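Local coordinates for protein trehalose-6-phosphate phosphatase (Candida albicans, PDB 5DXF) that belongs to glycosyltransferase family 20 and has the GT-B architecture of two Rossmann-like domains that face each other across a cleft, at residues Trp157-Tyr162 against Pro231-Glu236; Phe227-Phe232 against Gly258-Ser263; Ser458-Thr463 against Val473-Ser478. All blocks are in the same frame, centred on the assembly; numbering follows the deposited sequence.

Interaction 1: Trp157-Tyr162 against Pro231-Glu236; sequences WPVFHY and PFPSSE
F160 and P233 bring their CA atoms to 4.7 Å where the C-terminal end of helix 147-160 meets the loop that follows strand 223-227 and leads into helix 235-238. The helix closes in a Schellman motif with Y162, at positive phi, as its C-prime residue. The F160 ring is the hub of the contact. P233 lays CD over one of its faces in a CH-pi contact, 3.8 Å from CD to the F160 ring centroid. The F232 ring meets F160 at a slant, planes 54° apart, and itself packs on F268 and F238. With CG anti to its carbonyl carbon (chi1 -64°), Y162 slants its ring across P233, whose CB lies at the ring edge, and carries the phenol OH out to S234 N, which donates a bent hydrogen bond (3.0 Å from OH to N, 138° at the hydrogen). R434 clamps the same corner, with a hydrogen bond to F160 O and a weak one to F232 O. H161 is held by ND1, which donates to W157 O in the plane of the imidazole; W157 O also receives H161 N. With ND1 so engaged, the other ring nitrogen, NE2, lies 3.6 Å from P231 CD.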
ATOM      1  N   TRP A 157       9.576  -9.741  -1.769  1.00 50.31           N
ATOM      2  CA  TRP A 157       8.384  -9.244  -2.465  1.00 43.33           C
ATOM      3  C   TRP A 157       7.748 -10.278  -3.405  1.00 47.79           C
ATOM      4  O   TRP A 157       6.533 -10.481  -3.341  1.00 43.15           O
ATOM      5  CB  TRP A 157       8.701  -7.962  -3.248  1.00 55.27           C
ATOM      6  CG  TRP A 157       7.626  -7.562  -4.233  1.00 51.04           C
ATOM      7  CD1 TRP A 157       7.412  -8.086  -5.481  1.00 53.80           C
ATOM      8  CD2 TRP A 157       6.623  -6.557  -4.049  1.00 43.89           C
ATOM      9  NE1 TRP A 157       6.336  -7.474  -6.075  1.00 48.64           N
ATOM     10  CE2 TRP A 157       5.836  -6.530  -5.220  1.00 52.40           C
ATOM     11  CE3 TRP A 157       6.316  -5.675  -3.010  1.00 52.02           C
ATOM     12  CZ2 TRP A 157       4.760  -5.657  -5.374  1.00 59.29           C
ATOM     13  CZ3 TRP A 157       5.251  -4.814  -3.166  1.00 64.23           C
ATOM     14  CH2 TRP A 157       4.486  -4.809  -4.336  1.00 59.50           C
ATOM     15  N   PRO A 158       8.541 -10.923  -4.289  1.00 53.64           N
ATOM     16  CA  PRO A 158       7.896 -11.907  -5.170  1.00 54.92           C
ATOM     17  C   PRO A 158       7.274 -13.074  -4.418  1.00 47.90           C
ATOM     18  O   PRO A 158       6.172 -13.498  -4.769  1.00 47.31           O
ATOM     19  CB  PRO A 158       9.046 -12.404  -6.047  1.00 52.18           C
ATOM     20  CG  PRO A 158      10.058 -11.334  -5.980  1.00 52.81           C
ATOM     21  CD  PRO A 158       9.973 -10.797  -4.600  1.00 47.96           C
ATOM     22  N   VAL A 159       7.973 -13.588  -3.409  1.00 40.44           N
ATOM     23  CA  VAL A 159       7.475 -14.714  -2.625  1.00 49.78           C
ATOM     24  C   VAL A 159       6.190 -14.362  -1.875  1.00 46.25           C
ATOM     25  O   VAL A 159       5.215 -15.114  -1.915  1.00 43.11           O
ATOM     26  CB  VAL A 159       8.532 -15.204  -1.616  1.00 46.10           C
ATOM     27  CG1 VAL A 159       7.921 -16.192  -0.636  1.00 46.59           C
ATOM     28  CG2 VAL A 159       9.709 -15.835  -2.345  1.00 50.71           C
ATOM     29  N   PHE A 160       6.181 -13.218  -1.208  1.00 47.26           N
ATOM     30  CA  PHE A 160       5.028 -12.777  -0.440  1.00 47.95           C
ATOM     31  C   PHE A 160       3.840 -12.564  -1.345  1.00 48.58           C
ATOM     32  O   PHE A 160       2.700 -12.685  -0.934  1.00 51.54           O
ATOM     33  CB  PHE A 160       5.333 -11.514   0.337  1.00 48.46           C
ATOM     34  CG  PHE A 160       6.193 -11.740   1.530  1.00 47.06           C
ATOM     35  CD1 PHE A 160       6.076 -10.938   2.635  1.00 57.15           C
ATOM     36  CD2 PHE A 160       7.116 -12.749   1.542  1.00 48.84           C
ATOM     37  CE1 PHE A 160       6.872 -11.142   3.738  1.00 61.96           C
ATOM     38  CE2 PHE A 160       7.919 -12.958   2.636  1.00 50.02           C
ATOM     39  CZ  PHE A 160       7.798 -12.153   3.737  1.00 54.72           C
ATOM     40  N   HIS A 161       4.126 -12.219  -2.585  1.00 41.57           N
ATOM     41  CA  HIS A 161       3.101 -12.007  -3.583  1.00 44.20           C
ATOM     42  C   HIS A 161       2.816 -13.211  -4.457  1.00 44.20           C
ATOM     43  O   HIS A 161       2.113 -13.095  -5.446  1.00 48.70           O
ATOM     44  CB  HIS A 161       3.416 -10.786  -4.420  1.00 45.03           C
ATOM     45  CG  HIS A 161       3.368  -9.518  -3.642  1.00 40.58           C
ATOM     46  ND1 HIS A 161       4.405  -9.103  -2.844  1.00 45.32           N
ATOM     47  CD2 HIS A 161       2.400  -8.590  -3.512  1.00 42.77           C
ATOM     48  CE1 HIS A 161       4.084  -7.966  -2.265  1.00 41.06           C
ATOM     49  NE2 HIS A 161       2.874  -7.630  -2.660  1.00 45.56           N
ATOM     50  N   TYR A 162       3.343 -14.366  -4.072  1.00 53.14           N
ATOM     51  CA  TYR A 162       3.159 -15.595  -4.831  1.00 49.19           C
ATOM     52  C   TYR A 162       3.690 -15.519  -6.256  1.00 50.43           C
ATOM     53  O   TYR A 162       3.016 -15.896  -7.200  1.00 56.27           O
ATOM     54  CB  TYR A 162       1.684 -15.988  -4.850  1.00 49.85           C
ATOM     55  CG  TYR A 162       1.109 -16.334  -3.503  1.00 49.76           C
ATOM     56  CD1 TYR A 162       1.910 -16.408  -2.383  1.00 53.43           C
ATOM     57  CD2 TYR A 162      -0.237 -16.578  -3.355  1.00 43.84           C
ATOM     58  CE1 TYR A 162       1.381 -16.725  -1.152  1.00 54.61           C
ATOM     59  CE2 TYR A 162      -0.773 -16.895  -2.132  1.00 49.57           C
ATOM     60  CZ  TYR A 162       0.039 -16.968  -1.033  1.00 55.59           C
ATOM     61  OH  TYR A 162      -0.504 -17.286   0.185  1.00 52.93           O
ATOM     62  N   PRO A 231       1.188  -8.517   1.766  1.00 53.15           N
ATOM     63  CA  PRO A 231       0.606  -9.819   2.081  1.00 55.31           C
ATOM     64  C   PRO A 231       1.610 -10.775   2.703  1.00 49.67           C
ATOM     65  O   PRO A 231       2.799 -10.599   2.541  1.00 48.74           O
ATOM     66  CB  PRO A 231       0.199 -10.345   0.717  1.00 52.39           C
ATOM     67  CG  PRO A 231      -0.044  -9.134  -0.087  1.00 51.53           C
ATOM     68  CD  PRO A 231       0.947  -8.125   0.374  1.00 45.90           C
ATOM     69  N   PHE A 232       1.128 -11.762   3.441  1.00 53.35           N
ATOM     70  CA  PHE A 232       1.994 -12.822   3.924  1.00 53.92           C
ATOM     71  C   PHE A 232       1.693 -14.118   3.204  1.00 54.26           C
ATOM     72  O   PHE A 232       0.543 -14.506   3.057  1.00 51.11           O
ATOM     73  CB  PHE A 232       1.906 -13.018   5.430  1.00 48.43           C
ATOM     74  CG  PHE A 232       3.157 -13.576   6.028  1.00 47.69           C
ATOM     75  CD1 PHE A 232       4.172 -12.746   6.424  1.00 42.81           C
ATOM     76  CD2 PHE A 232       3.325 -14.937   6.167  1.00 53.78           C
ATOM     77  CE1 PHE A 232       5.330 -13.252   6.957  1.00 46.70           C
ATOM     78  CE2 PHE A 232       4.477 -15.457   6.702  1.00 46.68           C
ATOM     79  CZ  PHE A 232       5.484 -14.612   7.095  1.00 49.05           C
ATOM     80  N   PRO A 233       2.826 -14.783   2.712  1.00 50.62           N
ATOM     81  CA  PRO A 233       2.502 -15.979   1.922  1.00 55.33           C
ATOM     82  C   PRO A 233       2.241 -17.243   2.724  1.00 52.30           C
ATOM     83  O   PRO A 233       2.705 -17.354   3.844  1.00 44.49           O
ATOM     84  CB  PRO A 233       3.733 -16.164   1.059  1.00 50.00           C
ATOM     85  CG  PRO A 233       4.839 -15.863   1.979  1.00 50.64           C
ATOM     86  CD  PRO A 233       4.371 -14.694   2.774  1.00 51.30           C
ATOM     87  N   SER A 234       1.591 -18.215   2.098  1.00 55.89           N
ATOM     88  CA  SER A 234       1.299 -19.519   2.672  1.00 48.19           C
ATOM     89  C   SER A 234       2.599 -20.235   2.900  1.00 58.01           C
ATOM     90  O   SER A 234       3.607 -19.879   2.319  1.00 54.40           O
ATOM     91  CB  SER A 234       0.493 -20.345   1.688  1.00 20.00           C
ATOM     92  OG  SER A 234      -0.641 -20.909   2.291  1.00 20.00           O
ATOM     93  N   SER A 235       2.590 -21.208   3.796  1.00 52.91           N
ATOM     94  CA  SER A 235       3.806 -21.903   4.178  1.00 55.56           C
ATOM     95  C   SER A 235       4.488 -22.499   2.952  1.00 45.09           C
ATOM     96  O   SER A 235       5.696 -22.591   2.897  1.00 44.11           O
ATOM     97  CB  SER A 235       3.512 -22.980   5.227  1.00 56.69           C
ATOM     98  OG  SER A 235       2.367 -23.731   4.892  1.00 55.60           O
ATOM     99  N   GLU A 236       3.707 -22.907   1.969  1.00 44.62           N
ATOM    100  CA  GLU A 236       4.258 -23.503   0.771  1.00 47.31           C
ATOM    101  C   GLU A 236       5.188 -22.572   0.025  1.00 52.12           C
ATOM    102  O   GLU A 236       6.211 -23.005  -0.468  1.00 60.10           O
ATOM    103  CB  GLU A 236       3.148 -23.874  -0.183  1.00 44.14           C
ATOM    104  CG  GLU A 236       1.842 -24.218   0.468  1.00 43.25           C
ATOM    105  CD  GLU A 236       1.072 -25.203  -0.352  1.00 50.68           C
ATOM    106  OE1 GLU A 236       1.325 -26.394  -0.192  1.00 65.68           O
ATOM    107  OE2 GLU A 236       0.231 -24.800  -1.165  1.00 60.57           O
TER

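Interaction 2: Phe227-Phe232 against Gly258-Ser263; sequences FLHVPF and GFQSDS
F227 lies beside G258 as a parallel bridge partner where strand 223-227 meets strand 256-259 in the large sheet of this Rossmann-like domain. With CG anti to its backbone N (chi1 -164°), the F227 ring turns across the bridge and sets one face on the G258 backbone, CD2 reaching G258 CA at 3.6 Å; the lack of a side chain at G258 permits this approach. One residue on, L228 N donates to G258 O in an almost straight bond of 3.0 Å. Q260 then bridges the diverging chains. Its chain is bent at chi2 (-80°), which folds the carboxamide back to the edge of the F227 ring, amide and ring nearly perpendicular. From there Q260 NE2 donates to H229 O, 3.2 Å away, in the carbonyl plane and on a lone pair, while OE1 accepts from I299 N. H229 rests its imidazole over F227 CD1, and its NE2 is hydrogen-bonded to ND1 of H204. On the other side of the bridge, F259 carries its ring to L228 and F232: CE1 lies 3.7 Å from L228 CD2, with that methyl at the ring edge. F259 also turns its edge to the face of F232 in an offset edge-to-face pair, planes 79° apart. Between the separating chains a water donates to L228 O (2.8 Å) and V230 O (2.7 Å) and accepts from Q260 N. Backbone polar groups in this buried site are thus met by an amide and a water where the chains part, and both ends of the Q260 carboxamide are bonded, which probably fixes the orientation of the amide.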
ATOM      1  N   PHE A 227       3.819  -4.326  12.134  1.00 57.45           N
ATOM      2  CA  PHE A 227       2.745  -4.380  11.167  1.00 56.98           C
ATOM      3  C   PHE A 227       3.245  -4.656   9.755  1.00 57.08           C
ATOM      4  O   PHE A 227       4.186  -4.043   9.289  1.00 59.20           O
ATOM      5  CB  PHE A 227       1.926  -3.102  11.188  1.00 49.67           C
ATOM      6  CG  PHE A 227       0.611  -3.240  10.512  1.00 45.50           C
ATOM      7  CD1 PHE A 227       0.498  -3.044   9.164  1.00 47.28           C
ATOM      8  CD2 PHE A 227      -0.502  -3.593  11.222  1.00 51.13           C
ATOM      9  CE1 PHE A 227      -0.711  -3.186   8.530  1.00 48.08           C
ATOM     10  CE2 PHE A 227      -1.720  -3.733  10.601  1.00 54.17           C
ATOM     11  CZ  PHE A 227      -1.824  -3.527   9.250  1.00 49.42           C
ATOM     12  N   LEU A 228       2.598  -5.589   9.083  1.00 52.71           N
ATOM     13  CA  LEU A 228       2.955  -5.935   7.715  1.00 52.99           C
ATOM     14  C   LEU A 228       1.937  -5.335   6.755  1.00 51.97           C
ATOM     15  O   LEU A 228       0.762  -5.688   6.793  1.00 56.81           O
ATOM     16  CB  LEU A 228       3.026  -7.452   7.543  1.00 53.17           C
ATOM     17  CG  LEU A 228       3.718  -7.940   6.272  1.00 54.69           C
ATOM     18  CD1 LEU A 228       5.211  -7.661   6.356  1.00 54.60           C
ATOM     19  CD2 LEU A 228       3.452  -9.418   6.036  1.00 54.05           C
ATOM     20  N   HIS A 229       2.385  -4.417   5.903  1.00 50.51           N
ATOM     21  CA  HIS A 229       1.487  -3.760   4.954  1.00 57.88           C
ATOM     22  C   HIS A 229       1.256  -4.650   3.741  1.00 52.37           C
ATOM     23  O   HIS A 229       0.183  -4.632   3.134  1.00 50.61           O
ATOM     24  CB  HIS A 229       2.049  -2.404   4.511  1.00 54.60           C
ATOM     25  CG  HIS A 229       2.106  -1.383   5.601  1.00 61.83           C
ATOM     26  ND1 HIS A 229       1.162  -0.385   5.735  1.00 52.55           N
ATOM     27  CD2 HIS A 229       3.000  -1.190   6.599  1.00 57.47           C
ATOM     28  CE1 HIS A 229       1.469   0.370   6.771  1.00 50.51           C
ATOM     29  NE2 HIS A 229       2.580  -0.096   7.314  1.00 59.56           N
ATOM     30  N   VAL A 230       2.276  -5.423   3.391  1.00 51.34           N
ATOM     31  CA  VAL A 230       2.192  -6.354   2.275  1.00 55.12           C
ATOM     32  C   VAL A 230       1.550  -7.673   2.710  1.00 51.18           C
ATOM     33  O   VAL A 230       1.467  -7.947   3.909  1.00 51.53           O
ATOM     34  CB  VAL A 230       3.597  -6.625   1.680  1.00 51.64           C
ATOM     35  CG1 VAL A 230       4.078  -5.406   0.920  1.00 48.86           C
ATOM     36  CG2 VAL A 230       4.588  -7.002   2.777  1.00 46.66           C
ATOM     37  N   PRO A 231       1.188  -8.517   1.766  1.00 53.15           N
ATOM     38  CA  PRO A 231       0.606  -9.819   2.081  1.00 55.31           C
ATOM     39  C   PRO A 231       1.610 -10.775   2.703  1.00 49.67           C
ATOM     40  O   PRO A 231       2.799 -10.599   2.541  1.00 48.74           O
ATOM     41  CB  PRO A 231       0.199 -10.345   0.717  1.00 52.39           C
ATOM     42  CG  PRO A 231      -0.044  -9.134  -0.087  1.00 51.53           C
ATOM     43  CD  PRO A 231       0.947  -8.125   0.374  1.00 45.90           C
ATOM     44  N   PHE A 232       1.128 -11.762   3.441  1.00 53.35           N
ATOM     45  CA  PHE A 232       1.994 -12.822   3.924  1.00 53.92           C
ATOM     46  C   PHE A 232       1.693 -14.118   3.204  1.00 54.26           C
ATOM     47  O   PHE A 232       0.543 -14.506   3.057  1.00 51.11           O
ATOM     48  CB  PHE A 232       1.906 -13.018   5.430  1.00 48.43           C
ATOM     49  CG  PHE A 232       3.157 -13.576   6.028  1.00 47.69           C
ATOM     50  CD1 PHE A 232       4.172 -12.746   6.424  1.00 42.81           C
ATOM     51  CD2 PHE A 232       3.325 -14.937   6.167  1.00 53.78           C
ATOM     52  CE1 PHE A 232       5.330 -13.252   6.957  1.00 46.70           C
ATOM     53  CE2 PHE A 232       4.477 -15.457   6.702  1.00 46.68           C
ATOM     54  CZ  PHE A 232       5.484 -14.612   7.095  1.00 49.05           C
ATOM     55  N   GLY A 258       0.629  -7.276  13.266  1.00 54.08           N
ATOM     56  CA  GLY A 258      -0.598  -6.922  12.569  1.00 54.65           C
ATOM     57  C   GLY A 258      -0.613  -7.226  11.080  1.00 54.53           C
ATOM     58  O   GLY A 258       0.407  -7.106  10.398  1.00 54.25           O
ATOM     59  N   PHE A 259      -1.781  -7.616  10.573  1.00 53.52           N
ATOM     60  CA  PHE A 259      -1.942  -7.887   9.147  1.00 54.33           C
ATOM     61  C   PHE A 259      -3.161  -7.178   8.563  1.00 52.18           C
ATOM     62  O   PHE A 259      -4.082  -6.800   9.293  1.00 53.83           O
ATOM     63  CB  PHE A 259      -2.052  -9.393   8.896  1.00 55.46           C
ATOM     64  CG  PHE A 259      -0.810 -10.155   9.244  1.00 60.15           C
ATOM     65  CD1 PHE A 259       0.216 -10.294   8.322  1.00 51.03           C
ATOM     66  CD2 PHE A 259      -0.666 -10.732  10.495  1.00 65.19           C
ATOM     67  CE1 PHE A 259       1.363 -10.994   8.642  1.00 56.95           C
ATOM     68  CE2 PHE A 259       0.476 -11.434  10.820  1.00 61.07           C
ATOM     69  CZ  PHE A 259       1.493 -11.563   9.893  1.00 62.35           C
ATOM     70  N   GLN A 260      -3.162  -7.005   7.245  1.00 52.15           N
ATOM     71  CA  GLN A 260      -4.270  -6.361   6.548  1.00 53.53           C
ATOM     72  C   GLN A 260      -5.494  -7.270   6.497  1.00 63.31           C
ATOM     73  O   GLN A 260      -6.631  -6.810   6.621  1.00 57.04           O
ATOM     74  CB  GLN A 260      -3.856  -5.973   5.123  1.00 56.04           C
ATOM     75  CG  GLN A 260      -2.561  -5.173   5.013  1.00 60.34           C
ATOM     76  CD  GLN A 260      -2.742  -3.697   5.323  1.00 67.84           C
ATOM     77  OE1 GLN A 260      -3.795  -3.272   5.794  1.00 61.97           O
ATOM     78  NE2 GLN A 260      -1.709  -2.907   5.053  1.00 49.63           N
ATOM     79  N   SER A 261      -5.262  -8.567   6.353  1.00 64.94           N
ATOM     80  CA  SER A 261      -6.350  -9.511   6.150  1.00 65.63           C
ATOM     81  C   SER A 261      -6.199 -10.822   6.917  1.00 60.35           C
ATOM     82  O   SER A 261      -5.124 -11.169   7.356  1.00 66.01           O
ATOM     83  CB  SER A 261      -6.558  -9.755   4.657  1.00 20.00           C
ATOM     84  OG  SER A 261      -7.237 -10.964   4.425  1.00 20.00           O
ATOM     85  N   ASP A 262      -7.309 -11.519   7.095  1.00 60.68           N
ATOM     86  CA  ASP A 262      -7.389 -12.758   7.865  1.00 78.98           C
ATOM     87  C   ASP A 262      -6.447 -13.830   7.321  1.00 65.60           C
ATOM     88  O   ASP A 262      -5.761 -14.522   8.084  1.00 60.68           O
ATOM     89  CB  ASP A 262      -8.835 -13.273   7.862  1.00 67.70           C
ATOM     90  CG  ASP A 262      -9.021 -14.516   8.712  1.00 86.73           C
ATOM     91  OD1 ASP A 262      -8.509 -14.547   9.850  1.00 88.05           O
ATOM     92  OD2 ASP A 262      -9.687 -15.463   8.238  1.00 91.59           O
ATOM     93  N   SER A 263      -6.421 -13.957   5.997  1.00 61.00           N
ATOM     94  CA  SER A 263      -5.619 -14.973   5.328  1.00 54.52           C
ATOM     95  C   SER A 263      -4.134 -14.837   5.641  1.00 54.74           C
ATOM     96  O   SER A 263      -3.435 -15.837   5.803  1.00 57.48           O
ATOM     97  CB  SER A 263      -5.838 -14.910   3.816  1.00 58.97           C
ATOM     98  OG  SER A 263      -5.430 -13.657   3.298  1.00 69.13           O
TER
HETATM   99  O   HOH W   1      -0.438  -7.987   5.793  1.00 45.95           O

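Interaction 3: Ser458-Thr463 against Val473-Ser478; sequences SEFTGT and VNPWDS
This contact lies at the C-terminal ends of two neighbouring strands of a small parallel sheet in the second Rossmann-like domain of the GT-B fold, where strands 455-458 and 471-473 run out into loops. S458 and V473 are bridge partners, CA atoms 4.9 Å apart, and E459 N donates to V473 O at 3.0 Å, nearly along the C=O axis. The same V473 O receives a CA-H...O contact from S458 CA. Beyond the bridge S458 makes an ST turn: with OG anti to its own backbone N (chi1 170°), the hydroxyl accepts from F460 N at 3.2 Å and also bonds S432 O. P475 sets the CG-CD side of its ring against that hydroxyl and against the edge of F460, where CD lies 3.6 Å from F460 CD2. N474 OD1 also lies at this edge, in the plane of the phenyl ring. E459 CG lies over one face of F460, toward its periphery, and W476 points its indole edge at the ring in an offset edge-to-face pair, planes 73° apart, with W476 CD1 3.7 Å from F460 CE2. N474 to D477 form a type I turn that swings the chain toward helix 478-489, and P475 and W476 of that turn also touch Q348 of helix 346-359. The hydrogen bonds, including those of the S458 hydroxyl with both F460 N and S432 O, lie at the buried strand ends, while the rings pack outside them where solvent reaches, consistent with an aromatic outer layer over a polar base.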
ATOM      1  N   SER A 458     -11.755  -6.220  -7.146  1.00 53.13           N
ATOM      2  CA  SER A 458     -11.254  -7.580  -7.279  1.00 51.34           C
ATOM      3  C   SER A 458     -11.462  -8.290  -5.953  1.00 50.84           C
ATOM      4  O   SER A 458     -11.282  -7.693  -4.893  1.00 52.35           O
ATOM      5  CB  SER A 458      -9.775  -7.590  -7.677  1.00 49.42           C
ATOM      6  OG  SER A 458      -9.222  -8.891  -7.583  1.00 47.91           O
ATOM      7  N   GLU A 459     -11.860  -9.555  -6.002  1.00 50.26           N
ATOM      8  CA  GLU A 459     -12.103 -10.304  -4.776  1.00 53.62           C
ATOM      9  C   GLU A 459     -10.790 -10.711  -4.116  1.00 54.31           C
ATOM     10  O   GLU A 459     -10.772 -11.161  -2.969  1.00 54.03           O
ATOM     11  CB  GLU A 459     -12.958 -11.537  -5.061  1.00 51.85           C
ATOM     12  CG  GLU A 459     -12.305 -12.540  -5.994  1.00 51.05           C
ATOM     13  CD  GLU A 459     -13.231 -13.683  -6.348  1.00 62.81           C
ATOM     14  OE1 GLU A 459     -14.446 -13.439  -6.495  1.00 67.86           O
ATOM     15  OE2 GLU A 459     -12.746 -14.827  -6.474  1.00 69.60           O
ATOM     16  N   PHE A 460      -9.691 -10.546  -4.846  1.00 52.48           N
ATOM     17  CA  PHE A 460      -8.382 -10.950  -4.352  1.00 58.39           C
ATOM     18  C   PHE A 460      -7.640  -9.809  -3.665  1.00 55.85           C
ATOM     19  O   PHE A 460      -6.619 -10.035  -3.015  1.00 60.72           O
ATOM     20  CB  PHE A 460      -7.531 -11.504  -5.495  1.00 53.68           C
ATOM     21  CG  PHE A 460      -8.110 -12.727  -6.141  1.00 54.15           C
ATOM     22  CD1 PHE A 460      -8.076 -13.949  -5.491  1.00 51.01           C
ATOM     23  CD2 PHE A 460      -8.680 -12.657  -7.399  1.00 45.52           C
ATOM     24  CE1 PHE A 460      -8.606 -15.078  -6.083  1.00 49.67           C
ATOM     25  CE2 PHE A 460      -9.211 -13.782  -7.995  1.00 47.97           C
ATOM     26  CZ  PHE A 460      -9.174 -14.993  -7.337  1.00 58.10           C
ATOM     27  N   THR A 461      -8.140  -8.587  -3.807  1.00 61.28           N
ATOM     28  CA  THR A 461      -7.523  -7.460  -3.119  1.00 66.30           C
ATOM     29  C   THR A 461      -7.967  -7.449  -1.661  1.00 62.81           C
ATOM     30  O   THR A 461      -9.052  -7.925  -1.327  1.00 65.96           O
ATOM     31  CB  THR A 461      -7.861  -6.106  -3.784  1.00 65.76           C
ATOM     32  OG1 THR A 461      -6.986  -5.093  -3.274  1.00 57.34           O
ATOM     33  CG2 THR A 461      -9.301  -5.705  -3.514  1.00 67.77           C
ATOM     34  N   GLY A 462      -7.112  -6.914  -0.795  1.00 60.29           N
ATOM     35  CA  GLY A 462      -7.388  -6.881   0.629  1.00 60.64           C
ATOM     36  C   GLY A 462      -8.583  -6.015   0.980  1.00 65.23           C
ATOM     37  O   GLY A 462      -9.256  -6.254   1.977  1.00 60.82           O
ATOM     38  N   THR A 463      -8.853  -5.008   0.156  1.00 60.17           N
ATOM     39  CA  THR A 463      -9.935  -4.066   0.434  1.00 59.90           C
ATOM     40  C   THR A 463     -11.299  -4.747   0.324  1.00 59.17           C
ATOM     41  O   THR A 463     -12.266  -4.331   0.967  1.00 57.28           O
ATOM     42  CB  THR A 463      -9.874  -2.848  -0.510  1.00 60.06           C
ATOM     43  OG1 THR A 463      -8.573  -2.250  -0.437  1.00 57.66           O
ATOM     44  CG2 THR A 463     -10.904  -1.811  -0.109  1.00 57.28           C
ATOM     45  N   VAL A 473     -15.493  -8.716  -8.478  1.00 60.45           N
ATOM     46  CA  VAL A 473     -15.154  -9.404  -9.707  1.00 54.78           C
ATOM     47  C   VAL A 473     -13.992 -10.370  -9.532  1.00 52.43           C
ATOM     48  O   VAL A 473     -13.211 -10.252  -8.603  1.00 48.48           O
ATOM     49  CB  VAL A 473     -14.901  -8.392 -10.842  1.00 20.00           C
ATOM     50  CG1 VAL A 473     -13.459  -7.919 -10.884  1.00 20.00           C
ATOM     51  CG2 VAL A 473     -15.381  -8.925 -12.176  1.00 20.00           C
ATOM     52  N   ASN A 474     -13.887 -11.325 -10.443  1.00 51.10           N
ATOM     53  CA  ASN A 474     -12.673 -12.093 -10.583  1.00 52.19           C
ATOM     54  C   ASN A 474     -11.889 -11.491 -11.742  1.00 47.40           C
ATOM     55  O   ASN A 474     -12.286 -11.590 -12.886  1.00 46.94           O
ATOM     56  CB  ASN A 474     -13.011 -13.554 -10.856  1.00 48.81           C
ATOM     57  CG  ASN A 474     -11.785 -14.420 -11.038  1.00 51.45           C
ATOM     58  OD1 ASN A 474     -10.736 -14.167 -10.467  1.00 49.64           O
ATOM     59  ND2 ASN A 474     -11.923 -15.455 -11.828  1.00 52.40           N
ATOM     60  N   PRO A 475     -10.761 -10.877 -11.435  1.00 46.05           N
ATOM     61  CA  PRO A 475      -9.975 -10.154 -12.442  1.00 51.38           C
ATOM     62  C   PRO A 475      -9.444 -11.072 -13.538  1.00 55.91           C
ATOM     63  O   PRO A 475      -9.265 -10.631 -14.673  1.00 62.42           O
ATOM     64  CB  PRO A 475      -8.826  -9.550 -11.628  1.00 45.26           C
ATOM     65  CG  PRO A 475      -8.737 -10.396 -10.406  1.00 44.05           C
ATOM     66  CD  PRO A 475     -10.145 -10.799 -10.100  1.00 46.02           C
ATOM     67  N   TRP A 476      -9.206 -12.335 -13.199  1.00 49.15           N
ATOM     68  CA  TRP A 476      -8.752 -13.316 -14.176  1.00 39.36           C
ATOM     69  C   TRP A 476      -9.856 -13.628 -15.180  1.00 49.63           C
ATOM     70  O   TRP A 476      -9.585 -13.958 -16.334  1.00 55.19           O
ATOM     71  CB  TRP A 476      -8.291 -14.595 -13.479  1.00 45.06           C
ATOM     72  CG  TRP A 476      -7.196 -14.366 -12.487  1.00 42.08           C
ATOM     73  CD1 TRP A 476      -7.322 -14.285 -11.131  1.00 41.39           C
ATOM     74  CD2 TRP A 476      -5.806 -14.179 -12.774  1.00 35.58           C
ATOM     75  NE1 TRP A 476      -6.095 -14.064 -10.554  1.00 36.76           N
ATOM     76  CE2 TRP A 476      -5.147 -13.995 -11.542  1.00 33.45           C
ATOM     77  CE3 TRP A 476      -5.053 -14.151 -13.951  1.00 43.20           C
ATOM     78  CZ2 TRP A 476      -3.773 -13.787 -11.454  1.00 32.90           C
ATOM     79  CZ3 TRP A 476      -3.689 -13.944 -13.862  1.00 31.00           C
ATOM     80  CH2 TRP A 476      -3.063 -13.764 -12.623  1.00 31.71           C
ATOM     81  N   ASP A 477     -11.101 -13.524 -14.730  1.00 50.77           N
ATOM     82  CA  ASP A 477     -12.248 -13.736 -15.601  1.00 49.08           C
ATOM     83  C   ASP A 477     -12.581 -12.451 -16.357  1.00 60.38           C
ATOM     84  O   ASP A 477     -13.354 -11.621 -15.882  1.00 59.32           O
ATOM     85  CB  ASP A 477     -13.455 -14.214 -14.791  1.00 48.15           C
ATOM     86  CG  ASP A 477     -14.584 -14.715 -15.667  1.00 55.46           C
ATOM     87  OD1 ASP A 477     -15.678 -14.989 -15.130  1.00 66.02           O
ATOM     88  OD2 ASP A 477     -14.379 -14.831 -16.893  1.00 56.91           O
ATOM     89  N   SER A 478     -11.951 -12.280 -17.503  1.00 61.77           N
ATOM     90  CA  SER A 478     -12.103 -11.074 -18.293  1.00 63.23           C
ATOM     91  C   SER A 478     -13.506 -10.874 -18.814  1.00 60.41           C
ATOM     92  O   SER A 478     -14.016  -9.764 -18.829  1.00 61.84           O
ATOM     93  CB  SER A 478     -11.102 -11.077 -19.434  1.00 60.68           C
ATOM     94  OG  SER A 478      -9.795 -11.209 -18.919  1.00 68.99           O
TER

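Overall arrangement
Interactions 1 and 2 are buried and contiguous: they share P231 and F232, and V230 packs on W157, F160 and H161. Together they fix both sides of the loop after strand 223-227, interaction 1 through prolines and aromatic rings at a helix end, interaction 2 through strand pairing, an amide and a water. Interaction 3 belongs to a small parallel sheet of the second domain, its centre about 18 Å from the centres of both, and is partly exposed, with a polar buried side and aromatic rings on the solvent-exposed side. Residues 432-438 adjoin all three: R434 bonds F160, M437 touches Q260 and T463, and S432 bonds S458, so one loop of the second domain borders every contact.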